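Local coordinates for putative TIM-barrel metal-dependent hydrolase (Mycobacterium avium subsp. paratuberculosis S397, PDB 4DZI), which is a putative metal-dependent amidohydrolase that probably carries out hydrolysis at a two-metal site in a TIM barrel, at residues 7-18 against 114-125; 66-76 against 357-365. All blocks are in the same frame, centred on the assembly; numbering follows the deposited sequence.

Contact 1: residues 7-18 against 114-125. With CD (cadmium ion), chain Q.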
loop_
_atom_site.group_PDB
_atom_site.type_symbol
_atom_site.label_atom_id
_atom_site.label_comp_id
_atom_site.label_asym_id
_atom_site.label_seq_id
_atom_site.Cartn_x
_atom_site.Cartn_y
_atom_site.Cartn_z
ATOM N N TYR C 7 -21.286 -1.180 -33.653
ATOM C CA TYR C 7 -22.208 -0.556 -32.710
ATOM C C TYR C 7 -21.475 0.594 -32.045
ATOM O O TYR C 7 -20.216 0.585 -32.015
ATOM C CB TYR C 7 -22.659 -1.570 -31.648
ATOM C CG TYR C 7 -21.488 -2.367 -31.078
ATOM C CD1 TYR C 7 -20.743 -1.865 -29.974
ATOM C CD2 TYR C 7 -21.099 -3.574 -31.658
ATOM C CE1 TYR C 7 -19.659 -2.575 -29.465
ATOM C CE2 TYR C 7 -20.023 -4.297 -31.154
ATOM C CZ TYR C 7 -19.309 -3.782 -30.061
ATOM O OH TYR C 7 -18.227 -4.531 -29.602
ATOM N N ARG C 8 -22.239 1.561 -31.544
ATOM C CA ARG C 8 -21.656 2.693 -30.775
ATOM C C ARG C 8 -21.216 2.155 -29.434
ATOM O O ARG C 8 -21.778 1.207 -28.937
ATOM C CB ARG C 8 -22.668 3.818 -30.584
ATOM C CG ARG C 8 -23.095 4.473 -31.905
ATOM C CD ARG C 8 -24.440 5.183 -31.732
ATOM N NE ARG C 8 -25.521 4.221 -31.471
ATOM C CZ ARG C 8 -26.750 4.572 -31.096
ATOM N NH1 ARG C 8 -27.688 3.652 -30.865
ATOM N NH2 ARG C 8 -27.029 5.858 -30.936
ATOM N N VAL C 9 -20.223 2.808 -28.836
ATOM C CA VAL C 9 -19.719 2.336 -27.553
ATOM C C VAL C 9 -20.237 3.186 -26.411
ATOM O O VAL C 9 -20.789 4.275 -26.615
ATOM C CB VAL C 9 -18.183 2.286 -27.554
ATOM C CG1 VAL C 9 -17.693 1.376 -28.681
ATOM C CG2 VAL C 9 -17.572 3.677 -27.709
ATOM N N ILE C 10 -20.068 2.697 -25.177
ATOM C CA ILE C 10 -20.428 3.450 -23.989
ATOM C C ILE C 10 -19.091 3.627 -23.240
ATOM O O ILE C 10 -18.502 2.647 -22.840
ATOM C CB ILE C 10 -21.398 2.649 -23.101
ATOM C CG1 ILE C 10 -22.629 2.200 -23.911
ATOM C CG2 ILE C 10 -21.752 3.451 -21.830
ATOM C CD1 ILE C 10 -23.547 3.316 -24.327
ATOM N N ASP C 11 -18.614 4.857 -23.127
ATOM C CA ASP C 11 -17.280 5.160 -22.558
ATOM C C ASP C 11 -17.470 5.592 -21.114
ATOM O O ASP C 11 -18.065 6.658 -20.856
ATOM C CB ASP C 11 -16.670 6.300 -23.388
ATOM C CG ASP C 11 -15.184 6.488 -23.131
ATOM O OD1 ASP C 11 -14.752 6.175 -22.007
ATOM O OD2 ASP C 11 -14.458 6.966 -24.045
ATOM N N VAL C 12 -16.993 4.798 -20.143
ATOM C CA VAL C 12 -17.262 5.145 -18.739
ATOM C C VAL C 12 -16.250 6.139 -18.150
ATOM O O VAL C 12 -16.335 6.498 -16.975
ATOM C CB VAL C 12 -17.374 3.897 -17.826
ATOM C CG1 VAL C 12 -18.406 2.885 -18.403
ATOM C CG2 VAL C 12 -16.018 3.222 -17.610
ATOM N N ASP C 13 -15.312 6.605 -18.968
ATOM C CA ASP C 13 -14.332 7.564 -18.437
ATOM C C ASP C 13 -14.071 8.643 -19.459
ATOM O O ASP C 13 -13.218 8.498 -20.344
ATOM C CB ASP C 13 -12.997 6.890 -18.111
ATOM C CG ASP C 13 -12.087 7.781 -17.306
ATOM O OD1 ASP C 13 -12.441 8.972 -17.061
ATOM O OD2 ASP C 13 -10.990 7.283 -16.960
ATOM N N ASN C 14 -14.808 9.747 -19.290
ATOM C CA ASN C 14 -14.532 10.941 -20.080
ATOM C C ASN C 14 -14.485 12.133 -19.145
ATOM O O ASN C 14 -14.998 12.092 -18.039
ATOM C CB ASN C 14 -15.642 11.155 -21.133
ATOM C CG ASN C 14 -15.261 10.692 -22.532
ATOM O OD1 ASN C 14 -15.616 11.356 -23.524
ATOM N ND2 ASN C 14 -14.637 9.521 -22.646
ATOM N N HIS C 15 -13.803 13.198 -19.580
ATOM C CA HIS C 15 -13.724 14.431 -18.782
ATOM C C HIS C 15 -14.151 15.700 -19.496
ATOM O O HIS C 15 -14.079 15.783 -20.715
ATOM C CB HIS C 15 -12.284 14.608 -18.244
ATOM C CG HIS C 15 -11.898 13.540 -17.267
ATOM N ND1 HIS C 15 -12.223 13.620 -15.970
ATOM C CD2 HIS C 15 -11.280 12.302 -17.447
ATOM C CE1 HIS C 15 -11.817 12.507 -15.327
ATOM N NE2 HIS C 15 -11.240 11.699 -16.215
ATOM N N TYR C 16 -14.612 16.666 -18.706
ATOM C CA TYR C 16 -14.649 18.070 -19.101
ATOM C C TYR C 16 -13.508 18.772 -18.354
ATOM O O TYR C 16 -12.901 18.204 -17.419
ATOM C CB TYR C 16 -15.998 18.703 -18.732
ATOM C CG TYR C 16 -16.446 18.324 -17.361
ATOM C CD1 TYR C 16 -15.873 18.910 -16.217
ATOM C CD2 TYR C 16 -17.431 17.348 -17.171
ATOM C CE1 TYR C 16 -16.275 18.522 -14.941
ATOM C CE2 TYR C 16 -17.829 16.946 -15.891
ATOM C CZ TYR C 16 -17.256 17.547 -14.781
ATOM O OH TYR C 16 -17.625 17.167 -13.520
ATOM N N TYR C 17 -13.209 20.011 -18.756
ATOM C CA TYR C 17 -12.299 20.847 -17.987
ATOM C C TYR C 17 -13.184 21.942 -17.400
ATOM O O TYR C 17 -13.891 22.673 -18.127
ATOM C CB TYR C 17 -11.214 21.414 -18.889
ATOM C CG TYR C 17 -10.205 20.365 -19.332
ATOM C CD1 TYR C 17 -9.532 19.591 -18.384
ATOM C CD2 TYR C 17 -9.957 20.092 -20.670
ATOM C CE1 TYR C 17 -8.586 18.642 -18.747
ATOM C CE2 TYR C 17 -9.043 19.126 -21.049
ATOM C CZ TYR C 17 -8.359 18.389 -20.085
ATOM O OH TYR C 17 -7.416 17.457 -20.473
ATOM N N GLU C 18 -13.201 22.054 -16.089
ATOM C CA GLU C 18 -14.097 23.026 -15.440
ATOM C C GLU C 18 -13.727 24.453 -15.769
ATOM O O GLU C 18 -12.567 24.797 -15.795
ATOM C CB GLU C 18 -14.056 22.901 -13.922
ATOM C CG GLU C 18 -14.553 21.578 -13.347
ATOM C CD GLU C 18 -13.504 20.464 -13.311
ATOM O OE1 GLU C 18 -12.437 20.527 -13.954
ATOM O OE2 GLU C 18 -13.753 19.497 -12.572
ATOM N N ASP C 114 -17.835 7.806 -32.340
ATOM C CA ASP C 114 -18.764 6.662 -32.222
ATOM C C ASP C 114 -19.130 6.268 -30.797
ATOM O O ASP C 114 -19.372 5.138 -30.518
ATOM C CB ASP C 114 -18.346 5.431 -33.025
ATOM C CG ASP C 114 -19.572 4.670 -33.582
ATOM O OD1 ASP C 114 -20.456 5.324 -34.125
ATOM O OD2 ASP C 114 -19.647 3.497 -33.483
ATOM N N ILE C 115 -19.192 7.258 -29.931
ATOM C CA ILE C 115 -19.642 7.043 -28.555
ATOM C C ILE C 115 -21.136 7.409 -28.438
ATOM O O ILE C 115 -21.533 8.550 -28.748
ATOM C CB ILE C 115 -18.812 7.909 -27.587
ATOM C CG1 ILE C 115 -17.334 7.488 -27.624
ATOM C CG2 ILE C 115 -19.364 7.762 -26.174
ATOM C CD1 ILE C 115 -16.446 8.487 -26.865
ATOM N N GLU C 116 -21.972 6.444 -28.032
ATOM C CA GLU C 116 -23.373 6.758 -27.769
ATOM C C GLU C 116 -23.515 7.513 -26.466
ATOM O O GLU C 116 -24.175 8.564 -26.400
ATOM C CB GLU C 116 -24.247 5.499 -27.692
ATOM C CG GLU C 116 -25.625 5.867 -27.170
ATOM C CD GLU C 116 -26.622 4.718 -27.152
ATOM O OE1 GLU C 116 -26.289 3.582 -27.554
ATOM O OE2 GLU C 116 -27.759 4.981 -26.710
ATOM N N THR C 117 -22.901 6.990 -25.397
ATOM C CA THR C 117 -23.041 7.643 -24.090
ATOM C C THR C 117 -21.659 7.714 -23.453
ATOM O O THR C 117 -20.929 6.750 -23.521
ATOM C CB THR C 117 -24.005 6.867 -23.153
ATOM O OG1 THR C 117 -25.313 6.791 -23.765
ATOM C CG2 THR C 117 -24.174 7.545 -21.785
ATOM N N ALA C 118 -21.325 8.868 -22.894
ATOM C CA ALA C 118 -20.061 9.048 -22.182
ATOM C C ALA C 118 -20.394 9.363 -20.737
ATOM O O ALA C 118 -21.311 10.165 -20.490
ATOM C CB ALA C 118 -19.310 10.220 -22.792
ATOM N N PHE C 119 -19.623 8.807 -19.785
ATOM C CA PHE C 119 -19.711 9.255 -18.376
ATOM C C PHE C 119 -18.791 10.469 -18.305
ATOM O O PHE C 119 -17.637 10.373 -18.682
ATOM C CB PHE C 119 -19.217 8.181 -17.407
ATOM C CG PHE C 119 -20.077 6.937 -17.346
ATOM C CD1 PHE C 119 -21.096 6.686 -18.262
ATOM C CD2 PHE C 119 -19.818 5.994 -16.362
ATOM C CE1 PHE C 119 -21.854 5.513 -18.163
ATOM C CE2 PHE C 119 -20.562 4.835 -16.258
ATOM C CZ PHE C 119 -21.593 4.598 -17.156
ATOM N N MET C 120 -19.311 11.612 -17.870
ATOM C CA MET C 120 -18.538 12.867 -17.893
ATOM C C MET C 120 -18.147 13.198 -16.456
ATOM O O MET C 120 -19.015 13.364 -15.579
ATOM C CB MET C 120 -19.354 14.020 -18.506
ATOM C CG MET C 120 -19.455 13.943 -20.031
ATOM S SD MET C 120 -17.877 14.175 -20.913
ATOM C CE MET C 120 -17.518 15.841 -20.412
ATOM N N LEU C 121 -16.835 13.244 -16.210
ATOM C CA LEU C 121 -16.295 13.213 -14.860
ATOM C C LEU C 121 -15.388 14.427 -14.681
ATOM O O LEU C 121 -14.853 14.934 -15.651
ATOM C CB LEU C 121 -15.474 11.910 -14.659
ATOM C CG LEU C 121 -16.235 10.652 -15.090
ATOM C CD1 LEU C 121 -15.376 9.420 -14.902
ATOM C CD2 LEU C 121 -17.502 10.470 -14.265
ATOM N N PRO C 122 -15.204 14.885 -13.432
ATOM C CA PRO C 122 -14.480 16.111 -13.182
ATOM C C PRO C 122 -12.978 15.969 -13.388
ATOM O O PRO C 122 -12.426 14.852 -13.415
ATOM C CB PRO C 122 -14.739 16.402 -11.680
ATOM C CG PRO C 122 -15.763 15.420 -11.231
ATOM C CD PRO C 122 -15.599 14.237 -12.175
ATOM N N THR C 123 -12.320 17.119 -13.528
ATOM C CA THR C 123 -10.868 17.176 -13.562
ATOM C C THR C 123 -10.406 17.917 -12.303
ATOM O O THR C 123 -9.948 17.291 -11.335
ATOM C CB THR C 123 -10.339 17.795 -14.884
ATOM O OG1 THR C 123 -10.804 16.974 -15.978
ATOM C CG2 THR C 123 -8.798 17.805 -14.876
ATOM N N PHE C 124 -10.565 19.234 -12.289
ATOM C CA PHE C 124 -10.313 20.011 -11.063
ATOM C C PHE C 124 -11.095 19.491 -9.846
ATOM O O PHE C 124 -10.579 19.485 -8.741
ATOM C CB PHE C 124 -10.666 21.483 -11.339
ATOM C CG PHE C 124 -10.491 22.404 -10.156
ATOM C CD1 PHE C 124 -9.234 22.859 -9.777
ATOM C CD2 PHE C 124 -11.600 22.830 -9.435
ATOM C CE1 PHE C 124 -9.081 23.705 -8.688
ATOM C CE2 PHE C 124 -11.452 23.701 -8.355
ATOM C CZ PHE C 124 -10.192 24.133 -7.976
ATOM N N GLY C 125 -12.349 19.070 -10.020
ATOM C CA GLY C 125 -13.182 18.744 -8.890
ATOM C C GLY C 125 -12.640 17.566 -8.074
ATOM O O GLY C 125 -12.998 17.422 -6.903
HETATM CD CD CD Q . -10.634 9.614 -15.928
HETATM O O HOH W 1 -18.887 14.852 -13.311
#
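Val9 to His15 pair with Ile115 to Leu121 as neighbouring parallel strands of the TIM barrel. The first carries Asp13 and His15, where many amidohydrolases have a His-X-His pair. The register slips by one residue twice, at beta bulges. At the second, Asp11 OD1 accepts from Asp13 N in an Asx turn, and Asp11 OD2 is hydrogen-bonded to Ser355 OG. Beside it, Val12 CA sits over one face of the Phe119 ring, 3.9 Å from its centroid.

With CG anti to the backbone N (chi1 -168°), Asp13 turns both carboxylate oxygens to a cadmium ion, OD1 at 2.2 Å and OD2 at 2.6 Å. His15 NE2 binds the same ion at 2.2 Å; His230, Glu293 and Asp356 complete the site. His15 ND1 faces Leu121 O and Pro122 O in two weak hydrogen bonds, which should help to fix the rotation of the imidazole.

Tyr16 CG stands between the backbone N and carbonyl carbon (chi1 44°). This lays the ring over Leu121 O, which sits 3.5 Å above the centre of the Tyr16 ring plane, while Met120 CE comes to the ring edge. The hydroxyl donates to a water that also bonds Met120 O.

Arg8 NH1 and Glu116 OE1 form a 3.6 Å salt bridge of charges alone. The oxygen lies over the guanidinium face, the two planes 11° apart, and no N-H points at it. Arg386 pairs with Glu116 OE1. Beyond the strands, Glu18 receives three backbone N-H groups. Phe124 N bonds OE1, while Thr123 N and Gly125 N reach Glu18 OE2 from opposite faces of the carboxylate.

Contact 2: residues 66-76 against 357-365. With CD (cadmium ion), chain P.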
loop_
_atom_site.group_PDB
_atom_site.type_symbol
_atom_site.label_atom_id
_atom_site.label_comp_id
_atom_site.label_asym_id
_atom_site.label_seq_id
_atom_site.Cartn_x
_atom_site.Cartn_y
_atom_site.Cartn_z
ATOM N N ILE C 66 -3.298 20.223 -22.583
ATOM C CA ILE C 66 -2.583 19.060 -23.098
ATOM C C ILE C 66 -3.314 18.365 -24.290
ATOM O O ILE C 66 -4.547 18.326 -24.358
ATOM C CB ILE C 66 -2.304 18.050 -21.944
ATOM C CG1 ILE C 66 -1.304 16.989 -22.388
ATOM C CG2 ILE C 66 -3.605 17.409 -21.467
ATOM C CD1 ILE C 66 -0.776 16.149 -21.225
ATOM N N VAL C 67 -2.553 17.817 -25.224
ATOM C CA VAL C 67 -3.114 17.051 -26.352
ATOM C C VAL C 67 -3.538 15.667 -25.845
ATOM O O VAL C 67 -2.778 15.011 -25.148
ATOM C CB VAL C 67 -2.040 16.866 -27.449
ATOM C CG1 VAL C 67 -2.503 15.844 -28.491
ATOM C CG2 VAL C 67 -1.706 18.223 -28.098
ATOM N N PRO C 68 -4.760 15.228 -26.169
ATOM C CA PRO C 68 -5.216 13.932 -25.666
ATOM C C PRO C 68 -4.274 12.832 -26.103
ATOM O O PRO C 68 -3.839 12.791 -27.260
ATOM C CB PRO C 68 -6.600 13.758 -26.354
ATOM C CG PRO C 68 -7.075 15.157 -26.546
ATOM C CD PRO C 68 -5.824 15.948 -26.919
ATOM N N GLY C 69 -3.953 11.920 -25.186
ATOM C CA GLY C 69 -3.106 10.785 -25.524
ATOM C C GLY C 69 -1.619 11.041 -25.664
ATOM O O GLY C 69 -0.874 10.110 -25.899
ATOM N N CYS C 70 -1.156 12.275 -25.507
ATOM C CA CYS C 70 0.264 12.506 -25.787
ATOM C C CYS C 70 1.161 11.838 -24.744
ATOM O O CYS C 70 2.344 11.590 -25.006
ATOM C CB CYS C 70 0.595 13.985 -25.965
ATOM S SG CYS C 70 0.428 15.022 -24.513
ATOM N N LEU C 71 0.612 11.542 -23.570
ATOM C CA LEU C 71 1.371 10.864 -22.540
ATOM C C LEU C 71 1.088 9.355 -22.518
ATOM O O LEU C 71 1.615 8.642 -21.679
ATOM C CB LEU C 71 1.094 11.493 -21.174
ATOM C CG LEU C 71 1.299 13.013 -21.099
ATOM C CD1 LEU C 71 1.001 13.583 -19.716
ATOM C CD2 LEU C 71 2.722 13.335 -21.518
ATOM N N ASP C 72 0.265 8.871 -23.446
ATOM C CA ASP C 72 -0.195 7.481 -23.380
ATOM C C ASP C 72 0.994 6.520 -23.510
ATOM O O ASP C 72 1.230 5.683 -22.632
ATOM C CB ASP C 72 -1.306 7.223 -24.426
ATOM C CG ASP C 72 -1.825 5.792 -24.421
ATOM O OD1 ASP C 72 -2.254 5.316 -25.502
ATOM O OD2 ASP C 72 -1.832 5.146 -23.353
ATOM N N LEU C 73 1.774 6.660 -24.575
ATOM C CA LEU C 73 2.943 5.785 -24.747
ATOM C C LEU C 73 3.921 5.849 -23.553
ATOM O O LEU C 73 4.528 4.836 -23.187
ATOM C CB LEU C 73 3.662 6.044 -26.083
ATOM C CG LEU C 73 2.921 5.574 -27.341
ATOM C CD1 LEU C 73 3.832 5.631 -28.561
ATOM C CD2 LEU C 73 2.350 4.170 -27.158
ATOM N N LEU C 74 4.053 7.029 -22.946
ATOM C CA LEU C 74 4.852 7.204 -21.727
ATOM C C LEU C 74 4.331 6.372 -20.555
ATOM O O LEU C 74 5.047 5.520 -20.019
ATOM C CB LEU C 74 4.892 8.684 -21.305
ATOM C CG LEU C 74 5.758 9.018 -20.075
ATOM C CD1 LEU C 74 7.227 8.679 -20.339
ATOM C CD2 LEU C 74 5.611 10.472 -19.628
ATOM N N PHE C 75 3.092 6.649 -20.145
ATOM C CA PHE C 75 2.436 5.914 -19.059
ATOM C C PHE C 75 2.448 4.395 -19.280
ATOM O O PHE C 75 2.336 3.625 -18.326
ATOM C CB PHE C 75 0.998 6.410 -18.852
ATOM C CG PHE C 75 0.880 7.636 -17.979
ATOM C CD1 PHE C 75 0.069 7.622 -16.848
ATOM C CD2 PHE C 75 1.560 8.806 -18.290
ATOM C CE1 PHE C 75 -0.055 8.745 -16.044
ATOM C CE2 PHE C 75 1.438 9.934 -17.490
ATOM C CZ PHE C 75 0.629 9.903 -16.365
ATOM N N ARG C 76 2.583 3.969 -20.536
ATOM C CA ARG C 76 2.704 2.548 -20.866
ATOM C C ARG C 76 4.149 2.041 -20.810
ATOM O O ARG C 76 4.383 0.836 -20.716
ATOM C CB ARG C 76 2.113 2.262 -22.251
ATOM C CG ARG C 76 0.651 2.655 -22.410
ATOM C CD ARG C 76 0.060 2.002 -23.652
ATOM N NE ARG C 76 -1.255 2.536 -24.022
ATOM C CZ ARG C 76 -2.192 1.806 -24.615
ATOM N NH1 ARG C 76 -1.964 0.522 -24.873
ATOM N NH2 ARG C 76 -3.353 2.348 -24.950
ATOM N N TRP C 357 -10.657 10.074 -22.181
ATOM C CA TRP C 357 -10.545 11.226 -23.084
ATOM C C TRP C 357 -11.153 12.480 -22.492
ATOM O O TRP C 357 -12.212 12.438 -21.878
ATOM C CB TRP C 357 -11.257 10.825 -24.392
ATOM C CG TRP C 357 -10.873 11.716 -25.543
ATOM C CD1 TRP C 357 -9.813 11.546 -26.428
ATOM C CD2 TRP C 357 -11.534 12.950 -25.980
ATOM N NE1 TRP C 357 -9.774 12.575 -27.357
ATOM C CE2 TRP C 357 -10.758 13.451 -27.124
ATOM C CE3 TRP C 357 -12.629 13.685 -25.538
ATOM C CZ2 TRP C 357 -11.109 14.625 -27.799
ATOM C CZ3 TRP C 357 -12.971 14.853 -26.234
ATOM C CH2 TRP C 357 -12.205 15.318 -27.325
ATOM N N PRO C 358 -10.515 13.662 -22.661
ATOM C CA PRO C 358 -9.376 14.018 -23.484
ATOM C C PRO C 358 -8.075 14.139 -22.701
ATOM O O PRO C 358 -7.182 14.838 -23.139
ATOM C CB PRO C 358 -9.754 15.424 -23.926
ATOM C CG PRO C 358 -10.363 16.017 -22.723
ATOM C CD PRO C 358 -11.181 14.878 -22.139
ATOM N N HIS C 359 -7.951 13.480 -21.549
ATOM C CA HIS C 359 -6.703 13.676 -20.787
ATOM C C HIS C 359 -5.448 13.213 -21.482
ATOM O O HIS C 359 -5.470 12.333 -22.312
ATOM C CB HIS C 359 -6.836 12.944 -19.432
ATOM C CG HIS C 359 -7.709 13.658 -18.426
ATOM N ND1 HIS C 359 -7.923 13.169 -17.151
ATOM C CD2 HIS C 359 -8.382 14.859 -18.497
ATOM C CE1 HIS C 359 -8.694 14.026 -16.479
ATOM N NE2 HIS C 359 -8.958 15.074 -17.294
ATOM N N GLY C 360 -4.301 13.808 -21.134
ATOM C CA GLY C 360 -3.083 13.426 -21.844
ATOM C C GLY C 360 -2.695 11.966 -21.648
ATOM O O GLY C 360 -2.130 11.320 -22.557
ATOM N N GLU C 361 -3.009 11.443 -20.457
ATOM C CA GLU C 361 -2.744 10.029 -20.106
ATOM C C GLU C 361 -3.809 9.064 -20.646
ATOM O O GLU C 361 -3.689 7.832 -20.498
ATOM C CB GLU C 361 -2.628 9.872 -18.569
ATOM C CG GLU C 361 -3.919 10.155 -17.764
ATOM C CD GLU C 361 -4.148 11.623 -17.393
ATOM O OE1 GLU C 361 -3.398 12.496 -17.930
ATOM O OE2 GLU C 361 -5.058 11.929 -16.541
ATOM N N GLY C 362 -4.827 9.613 -21.297
ATOM C CA GLY C 362 -5.900 8.794 -21.863
ATOM C C GLY C 362 -5.607 8.360 -23.284
ATOM O O GLY C 362 -4.520 8.606 -23.838
ATOM N N LEU C 363 -6.564 7.670 -23.897
ATOM C CA LEU C 363 -6.442 7.322 -25.309
ATOM C C LEU C 363 -6.792 8.501 -26.221
ATOM O O LEU C 363 -7.786 9.187 -26.017
ATOM C CB LEU C 363 -7.374 6.178 -25.646
ATOM C CG LEU C 363 -7.182 4.895 -24.858
ATOM C CD1 LEU C 363 -8.289 3.920 -25.280
ATOM C CD2 LEU C 363 -5.788 4.342 -25.094
ATOM N N ALA C 364 -5.996 8.707 -27.261
ATOM C CA ALA C 364 -6.302 9.748 -28.234
ATOM C C ALA C 364 -7.589 9.407 -28.968
ATOM O O ALA C 364 -8.401 10.280 -29.250
ATOM C CB ALA C 364 -5.164 9.871 -29.241
ATOM N N SER C 365 -7.749 8.127 -29.287
ATOM C CA SER C 365 -8.946 7.633 -29.967
ATOM C C SER C 365 -9.616 6.624 -29.063
ATOM O O SER C 365 -9.106 5.528 -28.885
ATOM C CB SER C 365 -8.571 6.924 -31.266
ATOM O OG SER C 365 -9.713 6.326 -31.877
HETATM CD CD CD P . -7.160 11.150 -16.333
HETATM O O HOH W 2 -6.868 17.519 -23.036
HETATM O O HOH W 3 -3.506 7.171 -27.484
HETATM O O HOH W 4 -1.742 5.930 -20.536
HETATM O O HOH W 5 -7.245 12.221 -14.093
#
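Gly69 N and Leu71 N make the two direct hydrogen bonds between these segments. Gly69 N donates to His359 O at 3.3 Å. Gly362 N reaches the same oxygen from the other face of its plane, closing a type I turn. Leu71 N meets Gly360 O at 2.9 Å, from above the carbonyl plane. Gly69 CA approaches Gly362 O at 3.1 Å in a CA-H...O contact; that buried oxygen has no other partner in the model.

Apolar packing gathers around prolines and a glycine. Pro68 CG touches Pro358 CB, and Pro68 CB lies 3.5 Å from Trp357 NE1. Ile66 CD1 rests 3.6 Å from Gly360 CA, which bears no side chain.

The 357-365 segment is a metal-bearing loop of the amidohydrolase barrel. His359 ND1 and Glu361 OE2 bind a cadmium ion that Glu293, Asp356 and a water also hold. His359 NE2 is hydrogen-bonded to Thr123 OG1. Glu361 CG stands between its backbone N and carbonyl carbon (chi1 65°), and the chain bends again at chi2 to bring the carboxylate to the ion. Its CB lies over the centre of one face of the Phe75 ring, 3.8 Å from the Phe75 centroid, although that ring is poorly ordered.

A salt bridge and waters complete the contact. Within 66-76, Arg76 NE donates to Asp72 OD2 almost straight (176°), in the guanidinium plane; Glu336 and Glu372 pair with NH1. This holds the guanidinium whose edge meets Leu363 CD2. Three waters span the segments: Ile66 O to Pro358 O, Asp72 OD1 to Ala364 N, and Asp72 OD2 to Glu361 O.

From the N terminus, strand 9-15 comes first, and the chain then runs through 66-76 before reaching strand 115-121. Contact 1 closes this first loop of 95 residues. Contact 2 closes a longer one of 280 residues, from 66-76 to the loop 357-365 late in the barrel. The two closures cross, because 66-76 lies between the segments of contact 1, and 114-125 lies between those of contact 2. Their centres are 14 Å apart. They meet where His15 N probably bonds Trp357 O and the His15 and His359 rings stack. Glu293 and Asp356 bind both cadmium ions, joining the early strand to the late loop.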